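Local coordinates for protein clan CA, family C40, NlpC/P60 superfamily cysteine peptidase (Trichomonas vaginalis, PDB 6BIO) that probably acts as a cysteine peptidase of the NlpC/P60 family, consistent with a laterally acquired peptidoglycan hydrolase that targets bacteria, at residues R67-E71 with N191-F196. Sequence-based numbering, arbitrary orientation.
Sequences RIGTE and NRLDIF
A type II' beta-hairpin turn, I68 to E71, docks here on the Schellman motif that ends helix 182-191 of the NlpC/P60 domain. D194, the C-prime residue with positive phi, turns its carboxylate to the hairpin. G69 N donates to D194 OD1 at 2.9 Å. The N-H comes from above the carboxylate plane, 61° out of it. D194 OD2 lies too far from R67 NH1 for a salt bridge. Water 1 links the two, accepting from R67 NH1 and donating to D194 OD2. H55 and N121 also bond OD2, which may help to stabilise the carboxylate's negative charge, while Q18 holds R67 NE. R67 NH1 also donates to G69 O at 2.9 Å, with the oxygen in the guanidinium plane. This ties the arginine to its own turn.

The E71 chain lies over one face of the F196 ring, with CG 3.5 Å from the F196 ring centroid, a CH-pi contact. E71 CG is anti to the backbone N (chi1 -173°), and a bend at chi2 then stacks the carboxylate on the ring, planes 19° apart. Y46 and K35 bind E71 OE2 and anchor that end. I68 CG2 packs on the I195-F196 backbone. I68 CD1 lies at the edge of the F196 ring and 3.8 Å from N191 ND2. The I68 and N191 side chains cross at about a right angle, and N191 OD1 accepts from Y53 N. Water 2 accepts from both T70 N and F196 N, joining the two backbones.

The arrangement is a domain interface. The two-residue turn between strands 63-68 and 71-76 of the N-terminal beta region, with glycine at its positive-phi position, meets a Schellman-capped helix C-terminus in the NlpC/P60 domain.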
loop_
_atom_site.group_PDB
_atom_site.type_symbol
_atom_site.label_atom_id
_atom_site.label_comp_id
_atom_site.label_asym_id
_atom_site.label_seq_id
_atom_site.Cartn_x
_atom_site.Cartn_y
_atom_site.Cartn_z
ATOM N N ARG A 67 -1.336 -8.388 6.093
ATOM C CA ARG A 67 -1.661 -8.377 4.685
ATOM C C ARG A 67 -1.498 -6.981 4.130
ATOM O O ARG A 67 -1.938 -5.996 4.751
ATOM C CB ARG A 67 -3.090 -8.842 4.465
ATOM C CG ARG A 67 -3.554 -8.853 2.992
ATOM C CD ARG A 67 -4.987 -9.326 2.910
ATOM N NE ARG A 67 -5.958 -8.382 3.405
ATOM C CZ ARG A 67 -6.465 -7.382 2.673
ATOM N NH1 ARG A 67 -5.981 -7.094 1.480
ATOM N NH2 ARG A 67 -7.473 -6.670 3.151
ATOM N N ILE A 68 -0.862 -6.910 2.960
ATOM C CA ILE A 68 -0.775 -5.678 2.168
ATOM C C ILE A 68 -1.275 -6.052 0.775
ATOM O O ILE A 68 -0.635 -6.834 0.082
ATOM C CB ILE A 68 0.648 -5.129 2.125
ATOM C CG1 ILE A 68 1.146 -4.800 3.530
ATOM C CG2 ILE A 68 0.752 -3.887 1.204
ATOM C CD1 ILE A 68 2.676 -4.821 3.590
ATOM N N GLY A 69 -2.442 -5.575 0.395
ATOM C CA GLY A 69 -2.978 -5.969 -0.907
ATOM C C GLY A 69 -3.149 -7.471 -1.000
ATOM O O GLY A 69 -3.808 -8.098 -0.175
ATOM N N THR A 70 -2.551 -8.041 -2.031
ATOM C CA THR A 70 -2.640 -9.468 -2.269
ATOM C C THR A 70 -1.588 -10.258 -1.510
ATOM O O THR A 70 -1.579 -11.480 -1.612
ATOM C CB THR A 70 -2.495 -9.785 -3.769
ATOM O OG1 THR A 70 -1.234 -9.304 -4.222
ATOM C CG2 THR A 70 -3.556 -9.112 -4.606
ATOM N N GLU A 71 -0.675 -9.615 -0.797
ATOM C CA GLU A 71 0.432 -10.271 -0.132
ATOM C C GLU A 71 0.132 -10.448 1.348
ATOM O O GLU A 71 -0.310 -9.512 2.009
ATOM C CB GLU A 71 1.702 -9.425 -0.305
ATOM C CG GLU A 71 2.990 -10.052 0.202
ATOM C CD GLU A 71 3.534 -11.185 -0.652
ATOM O OE1 GLU A 71 3.086 -11.324 -1.820
ATOM O OE2 GLU A 71 4.401 -11.941 -0.135
ATOM N N ASN A 191 2.697 0.902 -0.534
ATOM C CA ASN A 191 2.151 0.532 0.770
ATOM C C ASN A 191 0.994 1.454 1.126
ATOM O O ASN A 191 -0.025 1.007 1.657
ATOM C CB ASN A 191 3.224 0.615 1.851
ATOM C CG ASN A 191 2.637 0.289 3.211
ATOM O OD1 ASN A 191 2.302 1.171 4.007
ATOM N ND2 ASN A 191 2.452 -0.987 3.468
ATOM N N ARG A 192 1.125 2.749 0.832
ATOM C CA ARG A 192 0.073 3.710 1.140
ATOM C C ARG A 192 -1.168 3.564 0.275
ATOM O O ARG A 192 -2.211 4.163 0.592
ATOM C CB ARG A 192 0.664 5.095 1.021
ATOM C CG ARG A 192 1.660 5.467 2.133
ATOM C CD ARG A 192 1.046 5.413 3.490
ATOM N NE ARG A 192 1.876 5.944 4.556
ATOM C CZ ARG A 192 2.564 5.227 5.425
ATOM N NH1 ARG A 192 2.645 3.929 5.325
ATOM N NH2 ARG A 192 3.186 5.835 6.417
ATOM N N LEU A 193 -1.112 2.747 -0.772
ATOM C CA LEU A 193 -2.252 2.370 -1.601
ATOM C C LEU A 193 -2.669 0.928 -1.363
ATOM O O LEU A 193 -3.492 0.376 -2.112
ATOM C CB LEU A 193 -1.888 2.574 -3.078
ATOM C CG LEU A 193 -1.542 4.038 -3.407
ATOM C CD1 LEU A 193 -1.011 4.163 -4.819
ATOM C CD2 LEU A 193 -2.742 4.993 -3.228
ATOM N N ASP A 194 -2.136 0.301 -0.317
ATOM C CA ASP A 194 -2.489 -1.074 0.024
ATOM C C ASP A 194 -2.178 -2.022 -1.128
ATOM O O ASP A 194 -2.917 -2.972 -1.379
ATOM C CB ASP A 194 -3.943 -1.188 0.487
ATOM C CG ASP A 194 -4.273 -2.495 1.215
ATOM O OD1 ASP A 194 -3.376 -3.146 1.781
ATOM O OD2 ASP A 194 -5.495 -2.793 1.214
ATOM N N ILE A 195 -1.025 -1.792 -1.767
ATOM C CA ILE A 195 -0.567 -2.622 -2.873
ATOM C C ILE A 195 0.847 -3.064 -2.503
ATOM O O ILE A 195 1.695 -2.227 -2.183
ATOM C CB ILE A 195 -0.573 -1.835 -4.200
ATOM C CG1 ILE A 195 -2.008 -1.537 -4.586
ATOM C CG2 ILE A 195 0.184 -2.620 -5.279
ATOM C CD1 ILE A 195 -2.078 -0.470 -5.690
ATOM N N PHE A 196 1.113 -4.368 -2.563
ATOM C CA PHE A 196 2.443 -4.868 -2.240
ATOM C C PHE A 196 3.352 -4.902 -3.445
ATOM O O PHE A 196 3.000 -5.436 -4.501
ATOM C CB PHE A 196 2.344 -6.289 -1.709
ATOM C CG PHE A 196 3.663 -6.825 -1.241
ATOM C CD1 PHE A 196 4.179 -6.470 -0.012
ATOM C CD2 PHE A 196 4.407 -7.690 -2.039
ATOM C CE1 PHE A 196 5.395 -6.948 0.422
ATOM C CE2 PHE A 196 5.643 -8.153 -1.603
ATOM C CZ PHE A 196 6.131 -7.779 -0.362
HETATM O O HOH W 1 -6.370 -4.920 -0.489
HETATM O O HOH W 2 -1.035 -6.149 -3.859
#